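Local structure of shikimate dehydrogenase (NADP(+)) (Peptoclostridium difficile, 5DZS) at residues Asn2-Val7 with Glu245-Thr250; Gly48-Leu53 with Ile88-Asn93; Pro63-Ile68 with Asn99-Gly104; Met235-Ala240 with Ser255-Ile260. The protein probably catalyses the reversible NADPH-linked reduction of 3-dehydroshikimate to shikimate, a step on the route to chorismate and the aromatic amino acids. All coordinates share one frame; numbering follows the deposited sequence.

Contact 1: Asn2-Val7 with Glu245-Thr250; sequences NFFGLV and EIWQDT
Phe4 and Trp247 meet as an aromatic pair that is neither a stack nor edge-to-face: the phenyl ring and the six-membered ring of the indole have centroids 4.8 Å apart and planes 36° from each other. CD2 and CE2 of the phenyl make the approach to the indole. Phe4 CD2 sits above one face of the indole, displaced toward its rim, and comes within 3.5 Å of Trp247 CE3; Phe4 CE2 lies 3.7 Å from Trp247 CD2. The two side chains slide past one another in opposite directions. With Trp247 CG anti to its carbonyl carbon (chi1 -69°), the indole reaches out from the last turn of helix 233-248 to the mixed sheet of the substrate-binding domain. It extends from strand 2-8 past Asn59 to strand 87-91, where NE1 donates to Ile88 O. A polar group also approaches the phenyl: in the conformer described here, one of two, the chain of Gln248 bends at chi2 and brings NE2 to 4.1 Å from Phe4 CZ, the amide plane turned 45° from the ring. Among backbone interactions, a Schellman motif ends the helix. Asp249, with positive phi, is its C-prime residue, and Thr250 N reaches Glu245 O at 3.2 Å.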
loop_
_atom_site.group_PDB
_atom_site.type_symbol
_atom_site.label_atom_id
_atom_site.label_comp_id
_atom_site.label_asym_id
_atom_site.label_seq_id
_atom_site.Cartn_x
_atom_site.Cartn_y
_atom_site.Cartn_z
ATOM N N ASN B 2 5.103 6.409 18.127
ATOM C CA ASN B 2 3.745 6.348 17.632
ATOM C C ASN B 2 3.003 5.203 18.321
ATOM O O ASN B 2 3.606 4.197 18.707
ATOM C CB ASN B 2 3.671 6.208 16.135
ATOM C CG ASN B 2 3.987 7.514 15.446
ATOM O OD1 ASN B 2 5.100 7.712 14.949
ATOM N ND2 ASN B 2 3.058 8.444 15.498
ATOM N N PHE B 3 1.700 5.369 18.438
ATOM C CA PHE B 3 0.813 4.419 19.109
ATOM C C PHE B 3 -0.149 3.721 18.156
ATOM O O PHE B 3 -0.682 4.334 17.219
ATOM C CB PHE B 3 -0.038 5.090 20.210
ATOM C CG PHE B 3 0.723 5.607 21.417
ATOM C CD1 PHE B 3 2.011 5.229 21.699
ATOM C CD2 PHE B 3 0.057 6.399 22.365
ATOM C CE1 PHE B 3 2.654 5.686 22.873
ATOM C CE2 PHE B 3 0.693 6.857 23.501
ATOM C CZ PHE B 3 1.983 6.476 23.774
ATOM N N PHE B 4 -0.378 2.451 18.458
ATOM C CA PHE B 4 -1.218 1.550 17.676
ATOM C C PHE B 4 -1.948 0.623 18.642
ATOM O O PHE B 4 -1.569 0.504 19.821
ATOM C CB PHE B 4 -0.352 0.669 16.752
ATOM C CG PHE B 4 0.497 1.442 15.792
ATOM C CD1 PHE B 4 1.723 1.951 16.153
ATOM C CD2 PHE B 4 0.040 1.683 14.502
ATOM C CE1 PHE B 4 2.462 2.681 15.245
ATOM C CE2 PHE B 4 0.770 2.410 13.607
ATOM C CZ PHE B 4 1.989 2.904 13.973
ATOM N N GLY B 5 -2.956 -0.083 18.154
ATOM C CA GLY B 5 -3.578 -1.081 18.989
ATOM C C GLY B 5 -4.630 -1.891 18.305
ATOM O O GLY B 5 -4.854 -1.751 17.091
ATOM N N LEU B 6 -5.277 -2.724 19.101
ATOM C CA LEU B 6 -6.294 -3.654 18.645
ATOM C C LEU B 6 -7.625 -3.321 19.291
ATOM O O LEU B 6 -7.733 -3.300 20.522
ATOM C CB LEU B 6 -5.897 -5.089 19.013
ATOM C CG LEU B 6 -6.927 -6.188 18.725
ATOM C CD1 LEU B 6 -7.250 -6.292 17.250
ATOM C CD2 LEU B 6 -6.463 -7.516 19.294
ATOM N N VAL B 7 -8.639 -3.077 18.451
ATOM C CA VAL B 7 -9.975 -2.749 18.918
ATOM C C VAL B 7 -10.896 -3.968 18.844
ATOM O O VAL B 7 -11.034 -4.586 17.782
ATOM C CB VAL B 7 -10.571 -1.612 18.083
ATOM C CG1 VAL B 7 -12.043 -1.369 18.438
ATOM C CG2 VAL B 7 -9.749 -0.329 18.265
ATOM N N GLU B 245 3.016 -2.683 7.062
ATOM C CA GLU B 245 3.400 -2.163 5.752
ATOM C C GLU B 245 2.475 -0.988 5.388
ATOM O O GLU B 245 2.902 0.034 4.891
ATOM C CB GLU B 245 3.307 -3.236 4.661
ATOM C CG GLU B 245 4.398 -4.294 4.748
ATOM C CD GLU B 245 4.345 -5.270 3.599
ATOM O OE1 GLU B 245 5.426 -5.738 3.170
ATOM O OE2 GLU B 245 3.263 -5.563 3.079
ATOM N N ILE B 246 1.188 -1.167 5.640
ATOM C CA ILE B 246 0.204 -0.125 5.364
ATOM C C ILE B 246 0.425 1.123 6.225
ATOM O O ILE B 246 0.442 2.253 5.724
ATOM C CB ILE B 246 -1.220 -0.664 5.601
ATOM C CG1 ILE B 246 -1.560 -1.691 4.506
ATOM C CG2 ILE B 246 -2.232 0.491 5.595
ATOM C CD1 ILE B 246 -2.775 -2.523 4.809
ATOM N N TRP B 247 0.650 0.903 7.514
ATOM C CA TRP B 247 0.819 2.001 8.463
ATOM C C TRP B 247 2.054 2.824 8.172
ATOM O O TRP B 247 2.012 4.071 8.314
ATOM C CB TRP B 247 0.827 1.488 9.898
ATOM C CG TRP B 247 -0.506 0.952 10.385
ATOM C CD1 TRP B 247 -1.742 1.378 10.001
ATOM C CD2 TRP B 247 -0.721 -0.075 11.351
ATOM N NE1 TRP B 247 -2.706 0.662 10.631
ATOM C CE2 TRP B 247 -2.112 -0.228 11.499
ATOM C CE3 TRP B 247 0.125 -0.887 12.109
ATOM C CZ2 TRP B 247 -2.670 -1.152 12.367
ATOM C CZ3 TRP B 247 -0.441 -1.795 12.983
ATOM C CH2 TRP B 247 -1.806 -1.945 13.092
ATOM N N GLN B 248 3.137 2.180 7.744
ATOM C CA GLN B 248 4.397 2.914 7.450
ATOM C C GLN B 248 4.504 3.327 5.970
ATOM O O GLN B 248 5.327 4.191 5.592
ATOM C CB GLN B 248 5.610 2.046 7.794
ATOM C CG GLN B 248 5.602 1.339 9.143
ATOM C CD GLN B 248 5.747 2.260 10.337
ATOM O OE1 GLN B 248 6.486 3.242 10.299
ATOM N NE2 GLN B 248 5.076 1.911 11.426
ATOM N N ASP B 249 3.669 2.718 5.137
ATOM C CA ASP B 249 3.694 2.907 3.678
ATOM C C ASP B 249 5.042 2.431 3.115
ATOM O O ASP B 249 5.652 3.094 2.258
ATOM C CB ASP B 249 3.360 4.338 3.210
ATOM C CG ASP B 249 3.003 4.399 1.717
ATOM O OD1 ASP B 249 2.230 3.537 1.246
ATOM O OD2 ASP B 249 3.476 5.325 1.016
ATOM N N THR B 250 5.504 1.292 3.610
ATOM C CA THR B 250 6.767 0.733 3.139
ATOM C C THR B 250 6.643 -0.765 3.164
ATOM O O THR B 250 5.890 -1.313 3.952
ATOM C CB THR B 250 7.934 1.163 4.045
ATOM O OG1 THR B 250 9.186 0.860 3.408
ATOM C CG2 THR B 250 7.856 0.487 5.386
#

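Contact 2: Gly48-Leu53 with Ile88-Asn93; sequences GAIKLL and ILLREN
Lys51 reaches from helix 46-53 across the turn residue Asn93, and its aliphatic atoms make most of the contact with that residue. CB starts 3.5 Å from Asn93 OD1. The next atom, CG, touches two residues, as it remains near that same oxygen and also lies 3.9 Å from Leu90 CD1. Beyond it the chain is extended, running at about a right angle to the asparagine side chain and passing from the amide oxygen to the backbone carbonyl: CD is 3.7 Å from Asn93 O, and CE is 3.6 Å from it. At the tip, NZ forms a salt bridge with Asp47 of the same helix.

Glu92 and Asn93 both have positive phi and form the two-residue turn of the beta hairpin made by strands 87-91 and 94-98, in the manner of a type I' turn. Helix 46-53 lies over this end of the mixed sheet, and Leu95 of the second hairpin strand touches Ile50, Lys51 and Leu90 alike. Leu90 CD2 packs 3.7 Å from the backbone oxygen of Ile50 and more loosely against Ile50 CG2. In the conformer of Ile50 described here, one of two deposited, CG2 is anti to the backbone N, which turns it to the leucine. Water joins the polar groups: one molecule is placed to donate to Lys51 O at 2.8 Å and to Asn93 OD1 at 2.7 Å. A second water lies within bonding distance of Asn93 OD1, at 2.8 Å, its bond to Lys51 O being weak.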
loop_
_atom_site.group_PDB
_atom_site.type_symbol
_atom_site.label_atom_id
_atom_site.label_comp_id
_atom_site.label_asym_id
_atom_site.label_seq_id
_atom_site.Cartn_x
_atom_site.Cartn_y
_atom_site.Cartn_z
ATOM N N GLY B 48 -13.409 9.510 16.885
ATOM C CA GLY B 48 -13.061 10.803 17.442
ATOM C C GLY B 48 -11.846 10.695 18.347
ATOM O O GLY B 48 -10.993 11.597 18.337
ATOM N N ALA B 49 -11.776 9.608 19.123
ATOM C CA ALA B 49 -10.653 9.411 20.049
ATOM C C ALA B 49 -9.357 9.135 19.304
ATOM O O ALA B 49 -8.305 9.657 19.678
ATOM C CB ALA B 49 -10.952 8.326 21.046
ATOM N N ILE B 50 -9.411 8.314 18.244
ATOM C CA ILE B 50 -8.215 8.050 17.416
ATOM C C ILE B 50 -7.674 9.358 16.866
ATOM O O ILE B 50 -6.482 9.663 16.931
ATOM C CB ILE B 50 -8.556 7.111 16.235
ATOM C CG1 ILE B 50 -8.620 5.679 16.728
ATOM C CG2 ILE B 50 -7.560 7.292 15.096
ATOM C CD1 ILE B 50 -9.183 4.702 15.686
ATOM N N LYS B 51 -8.557 10.144 16.275
ATOM C CA LYS B 51 -8.162 11.419 15.704
ATOM C C LYS B 51 -7.614 12.360 16.756
ATOM O O LYS B 51 -6.573 13.001 16.545
ATOM C CB LYS B 51 -9.352 12.076 14.960
ATOM C CG LYS B 51 -9.781 11.300 13.744
ATOM C CD LYS B 51 -11.131 11.813 13.232
ATOM C CE LYS B 51 -11.670 10.953 12.122
ATOM N NZ LYS B 51 -13.093 11.367 11.838
ATOM N N LEU B 52 -8.290 12.465 17.898
ATOM C CA LEU B 52 -7.886 13.407 18.925
ATOM C C LEU B 52 -6.477 13.116 19.453
ATOM O O LEU B 52 -5.665 14.017 19.585
ATOM C CB LEU B 52 -8.884 13.390 20.097
ATOM C CG LEU B 52 -8.592 14.436 21.169
ATOM C CD1 LEU B 52 -8.903 15.842 20.708
ATOM C CD2 LEU B 52 -9.361 14.103 22.453
ATOM N N LEU B 53 -6.231 11.849 19.737
ATOM C CA LEU B 53 -4.986 11.419 20.367
ATOM C C LEU B 53 -3.918 11.006 19.364
ATOM O O LEU B 53 -2.809 10.639 19.767
ATOM C CB LEU B 53 -5.246 10.339 21.424
ATOM C CG LEU B 53 -6.177 10.716 22.581
ATOM C CD1 LEU B 53 -6.289 9.590 23.603
ATOM C CD2 LEU B 53 -5.686 11.966 23.253
ATOM N N ILE B 88 -7.070 0.024 10.238
ATOM C CA ILE B 88 -7.394 1.436 10.044
ATOM C C ILE B 88 -6.105 2.264 10.142
ATOM O O ILE B 88 -5.270 2.008 11.043
ATOM C CB ILE B 88 -8.403 1.931 11.100
ATOM C CG1 ILE B 88 -9.757 1.223 10.907
ATOM C CG2 ILE B 88 -8.591 3.454 11.072
ATOM C CD1 ILE B 88 -10.773 1.446 12.009
ATOM N N LEU B 89 -5.964 3.246 9.269
ATOM C CA LEU B 89 -4.823 4.168 9.244
ATOM C C LEU B 89 -5.361 5.591 9.380
ATOM O O LEU B 89 -6.298 5.981 8.673
ATOM C CB LEU B 89 -4.082 4.047 7.923
ATOM C CG LEU B 89 -2.994 5.091 7.633
ATOM C CD1 LEU B 89 -1.860 5.142 8.643
ATOM C CD2 LEU B 89 -2.439 4.835 6.241
ATOM N N LEU B 90 -4.759 6.376 10.269
ATOM C CA LEU B 90 -5.034 7.809 10.436
ATOM C C LEU B 90 -3.988 8.623 9.683
ATOM O O LEU B 90 -2.794 8.496 9.932
ATOM C CB LEU B 90 -4.961 8.196 11.926
ATOM C CG LEU B 90 -5.037 9.690 12.252
ATOM C CD1 LEU B 90 -6.432 10.237 11.995
ATOM C CD2 LEU B 90 -4.623 9.902 13.727
ATOM N N ARG B 91 -4.450 9.461 8.761
ATOM C CA ARG B 91 -3.594 10.406 8.051
ATOM C C ARG B 91 -4.338 11.683 7.826
ATOM O O ARG B 91 -5.445 11.684 7.306
ATOM C CB ARG B 91 -3.118 9.839 6.696
ATOM C CG ARG B 91 -2.088 8.746 6.743
ATOM C CD ARG B 91 -0.748 9.185 7.309
ATOM N NE ARG B 91 0.154 8.035 7.346
ATOM C CZ ARG B 91 1.271 7.979 8.069
ATOM N NH1 ARG B 91 1.656 9.023 8.809
ATOM N NH2 ARG B 91 2.005 6.871 8.054
ATOM N N GLU B 92 -3.715 12.793 8.243
ATOM C CA GLU B 92 -4.303 14.113 8.045
ATOM C C GLU B 92 -5.760 14.182 8.528
ATOM O O GLU B 92 -6.650 14.693 7.852
ATOM C CB GLU B 92 -4.138 14.559 6.586
ATOM C CG GLU B 92 -2.697 14.904 6.191
ATOM C CD GLU B 92 -1.774 13.717 5.931
ATOM O OE1 GLU B 92 -2.104 12.857 5.075
ATOM O OE2 GLU B 92 -0.656 13.690 6.515
ATOM N N ASN B 93 -5.982 13.625 9.712
ATOM C CA ASN B 93 -7.259 13.634 10.407
ATOM C C ASN B 93 -8.387 12.860 9.736
ATOM O O ASN B 93 -9.569 13.052 10.067
ATOM C CB ASN B 93 -7.706 15.091 10.688
ATOM C CG ASN B 93 -8.520 15.216 11.953
ATOM O OD1 ASN B 93 -8.171 14.652 12.988
ATOM N ND2 ASN B 93 -9.594 15.990 11.884
HETATM O O HOH W 1 -5.768 13.754 13.956
HETATM O O HOH W 2 -7.643 15.999 15.419
#

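Contact 3: Pro63-Ile68 with Asn99-Gly104; sequences PYKERI and NTDYFG. With SO4 (sulfate ion), chain D.
Lys65 and Asp101 approach from opposite directions and join in a salt bridge, NZ to OD2 at 3.0 Å. The carboxylate oxygen accepts from NZ on its syn lone pair, the side of OD1. One water completes the link, accepting from Lys65 NZ at 3.1 Å and donating to Asp101 OD1 at 2.9 Å. The lysine chain is extended beyond CG, which puts its amino group at full stretch. The backbones stay well apart, the nearest CA atoms, those of Lys65 and Asn99, being separated by 9.2 Å. This pairing marks the predicted active site of the shikimate dehydrogenase family: Lys65 is the probable proton acceptor and Asp101 a probable shikimate ligand. In the next shell, Gln239 NE2 donates to Asp101 OD1, and Asn86 is bonded to Thr100 OG1. Asn99 OD1 faces Asp101 N as in an Asx turn at the start of helix 101-111, although the modelled 2.4 Å between them is doubtfully short. At the backbone of Lys65, a sulfate, probably from the crystallisation liquor, accepts from Lys65 N through O3 (3.0 Å, 158° at the hydrogen). It is also bonded to Gly128 N, at the start of helix 128-139 of the dinucleotide-binding domain.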
loop_
_atom_site.group_PDB
_atom_site.type_symbol
_atom_site.label_atom_id
_atom_site.label_comp_id
_atom_site.label_asym_id
_atom_site.label_seq_id
_atom_site.Cartn_x
_atom_site.Cartn_y
_atom_site.Cartn_z
ATOM N N PRO B 63 -16.440 -7.836 17.666
ATOM C CA PRO B 63 -17.463 -7.991 16.632
ATOM C C PRO B 63 -17.682 -6.727 15.813
ATOM O O PRO B 63 -18.789 -6.439 15.369
ATOM C CB PRO B 63 -18.708 -8.242 17.489
ATOM C CG PRO B 63 -18.510 -7.349 18.637
ATOM C CD PRO B 63 -17.015 -7.310 18.914
ATOM N N TYR B 64 -16.584 -6.028 15.535
ATOM C CA TYR B 64 -16.683 -4.688 14.956
ATOM C C TYR B 64 -16.188 -4.529 13.532
ATOM O O TYR B 64 -16.194 -3.407 13.035
ATOM C CB TYR B 64 -15.902 -3.681 15.842
ATOM C CG TYR B 64 -16.364 -3.609 17.290
ATOM C CD1 TYR B 64 -17.709 -3.503 17.590
ATOM C CD2 TYR B 64 -15.468 -3.620 18.346
ATOM C CE1 TYR B 64 -18.140 -3.428 18.899
ATOM C CE2 TYR B 64 -15.887 -3.545 19.662
ATOM C CZ TYR B 64 -17.227 -3.459 19.926
ATOM O OH TYR B 64 -17.698 -3.391 21.209
ATOM N N LYS B 65 -15.802 -5.606 12.869
ATOM C CA LYS B 65 -15.205 -5.436 11.538
ATOM C C LYS B 65 -16.157 -4.820 10.506
ATOM O O LYS B 65 -15.716 -4.152 9.586
ATOM C CB LYS B 65 -14.613 -6.729 11.019
ATOM C CG LYS B 65 -13.520 -7.314 11.889
ATOM C CD LYS B 65 -13.039 -8.597 11.194
ATOM C CE LYS B 65 -11.975 -9.361 11.919
ATOM N NZ LYS B 65 -11.747 -10.589 11.085
ATOM N N GLU B 66 -17.444 -5.087 10.637
ATOM C CA GLU B 66 -18.441 -4.490 9.733
ATOM C C GLU B 66 -18.966 -3.154 10.253
ATOM O O GLU B 66 -19.068 -2.169 9.488
ATOM C CB GLU B 66 -19.604 -5.484 9.486
ATOM C CG GLU B 66 -19.121 -6.786 8.863
ATOM C CD GLU B 66 -20.177 -7.869 8.641
ATOM O OE1 GLU B 66 -21.351 -7.567 8.341
ATOM O OE2 GLU B 66 -19.802 -9.056 8.737
ATOM N N ARG B 67 -19.299 -3.111 11.547
ATOM C CA ARG B 67 -19.902 -1.917 12.160
ATOM C C ARG B 67 -18.999 -0.698 12.174
ATOM O O ARG B 67 -19.497 0.423 12.240
ATOM C CB ARG B 67 -20.447 -2.178 13.580
ATOM C CG ARG B 67 -21.557 -3.223 13.634
ATOM C CD ARG B 67 -22.692 -2.911 14.628
ATOM N NE ARG B 67 -22.363 -2.876 16.060
ATOM C CZ ARG B 67 -22.207 -1.760 16.779
ATOM N NH1 ARG B 67 -21.938 -1.832 18.084
ATOM N NH2 ARG B 67 -22.336 -0.569 16.207
ATOM N N ILE B 68 -17.682 -0.901 12.133
ATOM C CA ILE B 68 -16.765 0.221 12.128
ATOM C C ILE B 68 -16.711 0.971 10.787
ATOM O O ILE B 68 -16.317 2.143 10.749
ATOM C CB ILE B 68 -15.333 -0.259 12.498
ATOM C CG1 ILE B 68 -14.483 0.908 13.021
ATOM C CG2 ILE B 68 -14.631 -0.937 11.317
ATOM C CD1 ILE B 68 -14.989 1.497 14.309
ATOM N N ASN B 99 -8.430 -4.262 4.585
ATOM C CA ASN B 99 -8.693 -5.603 5.076
ATOM C C ASN B 99 -7.587 -6.524 4.671
ATOM O O ASN B 99 -7.412 -6.819 3.475
ATOM C CB ASN B 99 -10.028 -6.109 4.582
ATOM C CG ASN B 99 -10.399 -7.426 5.231
ATOM O OD1 ASN B 99 -9.574 -8.355 5.260
ATOM N ND2 ASN B 99 -11.604 -7.522 5.743
ATOM N N THR B 100 -6.832 -7.001 5.643
ATOM C CA THR B 100 -5.791 -7.936 5.337
ATOM C C THR B 100 -6.266 -9.410 5.453
ATOM O O THR B 100 -5.413 -10.317 5.323
ATOM C CB THR B 100 -4.704 -7.777 6.316
ATOM O OG1 THR B 100 -5.246 -8.167 7.599
ATOM C CG2 THR B 100 -4.148 -6.323 6.327
ATOM N N ASP B 101 -7.566 -9.683 5.679
ATOM C CA ASP B 101 -8.037 -11.097 5.828
ATOM C C ASP B 101 -7.830 -11.987 4.591
ATOM O O ASP B 101 -7.440 -13.170 4.730
ATOM C CB ASP B 101 -9.518 -11.189 6.285
ATOM C CG ASP B 101 -9.693 -11.024 7.792
ATOM O OD1 ASP B 101 -8.706 -11.157 8.534
ATOM O OD2 ASP B 101 -10.846 -10.791 8.243
ATOM N N TYR B 102 -8.138 -11.485 3.399
ATOM C CA TYR B 102 -7.919 -12.257 2.167
ATOM C C TYR B 102 -6.415 -12.534 2.022
ATOM O O TYR B 102 -6.016 -13.662 1.743
ATOM C CB TYR B 102 -8.477 -11.486 0.955
ATOM C CG TYR B 102 -8.430 -12.148 -0.404
ATOM C CD1 TYR B 102 -7.236 -12.220 -1.134
ATOM C CD2 TYR B 102 -9.586 -12.600 -1.007
ATOM C CE1 TYR B 102 -7.199 -12.781 -2.391
ATOM C CE2 TYR B 102 -9.557 -13.153 -2.278
ATOM C CZ TYR B 102 -8.353 -13.239 -2.960
ATOM O OH TYR B 102 -8.330 -13.789 -4.220
ATOM N N PHE B 103 -5.591 -11.506 2.214
ATOM C CA PHE B 103 -4.130 -11.653 2.116
ATOM C C PHE B 103 -3.553 -12.702 3.070
ATOM O O PHE B 103 -2.760 -13.568 2.646
ATOM C CB PHE B 103 -3.420 -10.312 2.339
ATOM C CG PHE B 103 -1.960 -10.466 2.600
ATOM C CD1 PHE B 103 -1.052 -10.505 1.547
ATOM C CD2 PHE B 103 -1.495 -10.658 3.884
ATOM C CE1 PHE B 103 0.302 -10.696 1.791
ATOM C CE2 PHE B 103 -0.150 -10.854 4.129
ATOM C CZ PHE B 103 0.748 -10.875 3.079
ATOM N N GLY B 104 -3.975 -12.655 4.338
ATOM C CA GLY B 104 -3.490 -13.585 5.349
ATOM C C GLY B 104 -3.896 -15.016 5.044
ATOM O O GLY B 104 -3.110 -15.945 5.294
HETATM S S SO4 D . -17.318 -9.411 12.659
HETATM O O1 SO4 D . -16.552 -10.658 12.509
HETATM O O2 SO4 D . -18.625 -9.731 13.333
HETATM O O3 SO4 D . -16.603 -8.398 13.468
HETATM O O4 SO4 D . -17.600 -8.865 11.317
HETATM O O HOH W 3 -8.753 -9.980 11.211
#

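Contact 4: Met235-Ala240 with Ser255-Ile260; sequences MLVGQA and SILDVI
The flat group in this contact is the peptide between Val237 and Gly238, since neither a ring nor a side-chain amide takes part. Leu257 CD1 lies over one face of that peptide, 3.6 Å from Gly238 N. Gly238 and Leu257 are also the nearest pair of residues, 6.2 Å between their CA atoms. The same methyl presses on Val237 CG1 at 3.4 Å, tighter than usual for two carbons. On the valine, CG1 makes the contact: chi1 of 178° sets it anti to the backbone N, and it meets both Leu257 CD1 and Ile260 CG2, the latter 3.7 Å away. Leu257 and Ile260 lie three residues apart along their helix and so meet the valine from successive turns, each crossing it at a slant. The axes of the two short segments approach to 9.6 Å, their directions 137° from each other, nearer antiparallel than parallel. Around this apolar join, Leu257 touches Ser107 of helix 101-111, and Gln239 of helix 233-248 is a predicted shikimate ligand. Helix 16-27 packs against both partners, with Ile260 on its Val23 and Ile26 and Ala240 on its Ile19 and His20.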
loop_
_atom_site.group_PDB
_atom_site.type_symbol
_atom_site.label_atom_id
_atom_site.label_comp_id
_atom_site.label_asym_id
_atom_site.label_seq_id
_atom_site.Cartn_x
_atom_site.Cartn_y
_atom_site.Cartn_z
ATOM N N MET B 235 -1.214 -16.896 9.895
ATOM C CA MET B 235 -2.046 -15.840 9.352
ATOM C C MET B 235 -1.984 -14.614 10.253
ATOM O O MET B 235 -1.892 -13.480 9.782
ATOM C CB MET B 235 -3.480 -16.326 9.186
ATOM C CG MET B 235 -4.441 -15.265 8.740
ATOM S SD MET B 235 -5.968 -16.082 8.269
ATOM C CE MET B 235 -7.039 -14.659 8.035
ATOM N N LEU B 236 -2.017 -14.828 11.560
ATOM C CA LEU B 236 -1.947 -13.688 12.476
ATOM C C LEU B 236 -0.638 -12.901 12.302
ATOM O O LEU B 236 -0.606 -11.681 12.371
ATOM C CB LEU B 236 -2.085 -14.133 13.934
ATOM C CG LEU B 236 -3.456 -14.649 14.364
ATOM C CD1 LEU B 236 -3.412 -15.113 15.807
ATOM C CD2 LEU B 236 -4.536 -13.586 14.177
ATOM N N VAL B 237 0.469 -13.599 12.127
ATOM C CA VAL B 237 1.742 -12.920 11.951
ATOM C C VAL B 237 1.762 -12.205 10.595
ATOM O O VAL B 237 2.191 -11.054 10.490
ATOM C CB VAL B 237 2.927 -13.904 12.097
ATOM C CG1 VAL B 237 4.234 -13.165 11.869
ATOM C CG2 VAL B 237 2.934 -14.539 13.470
ATOM N N GLY B 238 1.309 -12.876 9.545
ATOM C CA GLY B 238 1.278 -12.219 8.231
ATOM C C GLY B 238 0.419 -10.985 8.213
ATOM O O GLY B 238 0.813 -9.964 7.627
ATOM N N GLN B 239 -0.755 -11.071 8.833
ATOM C CA GLN B 239 -1.639 -9.891 8.896
ATOM C C GLN B 239 -1.011 -8.750 9.690
ATOM O O GLN B 239 -1.196 -7.555 9.358
ATOM C CB GLN B 239 -2.943 -10.282 9.502
ATOM C CG GLN B 239 -3.707 -11.185 8.615
ATOM C CD GLN B 239 -5.050 -11.497 9.218
ATOM O OE1 GLN B 239 -5.159 -12.080 10.323
ATOM N NE2 GLN B 239 -6.090 -11.106 8.512
ATOM N N ALA B 240 -0.262 -9.051 10.744
ATOM C CA ALA B 240 0.385 -8.000 11.518
ATOM C C ALA B 240 1.406 -7.267 10.637
ATOM O O ALA B 240 1.507 -6.030 10.637
ATOM C CB ALA B 240 1.051 -8.537 12.772
ATOM N N SER B 255 11.415 -12.383 4.462
ATOM C CA SER B 255 11.976 -13.314 5.430
ATOM C C SER B 255 11.513 -13.061 6.853
ATOM O O SER B 255 11.558 -13.952 7.687
ATOM C CB SER B 255 13.489 -13.230 5.383
ATOM O OG SER B 255 13.930 -11.945 5.765
ATOM N N ILE B 256 11.023 -11.858 7.134
ATOM C CA ILE B 256 10.619 -11.508 8.496
ATOM C C ILE B 256 9.454 -12.346 9.050
ATOM O O ILE B 256 9.439 -12.725 10.216
ATOM C CB ILE B 256 10.366 -9.992 8.618
ATOM C CG1 ILE B 256 11.693 -9.247 8.396
ATOM C CG2 ILE B 256 9.767 -9.643 9.970
ATOM C CD1 ILE B 256 11.625 -7.747 8.475
ATOM N N LEU B 257 8.448 -12.639 8.221
ATOM C CA LEU B 257 7.326 -13.449 8.653
ATOM C C LEU B 257 7.758 -14.798 9.240
ATOM O O LEU B 257 7.303 -15.179 10.318
ATOM C CB LEU B 257 6.397 -13.641 7.449
ATOM C CG LEU B 257 5.282 -14.680 7.496
ATOM C CD1 LEU B 257 4.434 -14.575 8.735
ATOM C CD2 LEU B 257 4.427 -14.529 6.243
ATOM N N ASP B 258 8.599 -15.525 8.522
ATOM C CA ASP B 258 9.057 -16.816 9.003
ATOM C C ASP B 258 9.895 -16.672 10.259
ATOM O O ASP B 258 9.788 -17.500 11.173
ATOM C CB ASP B 258 9.832 -17.585 7.930
ATOM C CG ASP B 258 8.924 -18.180 6.868
ATOM O OD1 ASP B 258 7.699 -18.308 7.118
ATOM O OD2 ASP B 258 9.442 -18.537 5.787
ATOM N N VAL B 259 10.750 -15.656 10.307
ATOM C CA VAL B 259 11.588 -15.460 11.491
ATOM C C VAL B 259 10.683 -15.219 12.700
ATOM O O VAL B 259 10.820 -15.856 13.746
ATOM C CB VAL B 259 12.587 -14.292 11.300
ATOM C CG1 VAL B 259 13.319 -13.991 12.591
ATOM C CG2 VAL B 259 13.587 -14.632 10.201
ATOM N N ILE B 260 9.718 -14.329 12.554
ATOM C CA ILE B 260 8.843 -14.030 13.660
ATOM C C ILE B 260 7.939 -15.182 14.060
ATOM O O ILE B 260 7.741 -15.447 15.254
ATOM C CB ILE B 260 8.015 -12.780 13.357
ATOM C CG1 ILE B 260 8.954 -11.573 13.269
ATOM C CG2 ILE B 260 6.919 -12.609 14.412
ATOM C CD1 ILE B 260 8.274 -10.278 12.879
#

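In the fold
From the N terminus, strand 2-8 opens the widest loop, which contact 1 closes only after 237 residues, when helix 233-248 returns to the sheet. Contacts 2 and 3 nest inside it and cross each other: 48-53 pairs with 88-93, while 63-68 waits for 99-104, and Ile88 CD1 touches Ile68 CG1 at 3.9 Å. Contact 4 follows both in series but crosses contact 1, as 245-250, at the end of the helix that carries 235-240, falls before 255-260. Contacts 1 and 2 both reach the mixed sheet, bringing helices 233-248 and 46-53 to strands 2-8 and 87-91; contact 3 sits at the cleft facing the dinucleotide-binding domain, and contact 4 joins the last two helices.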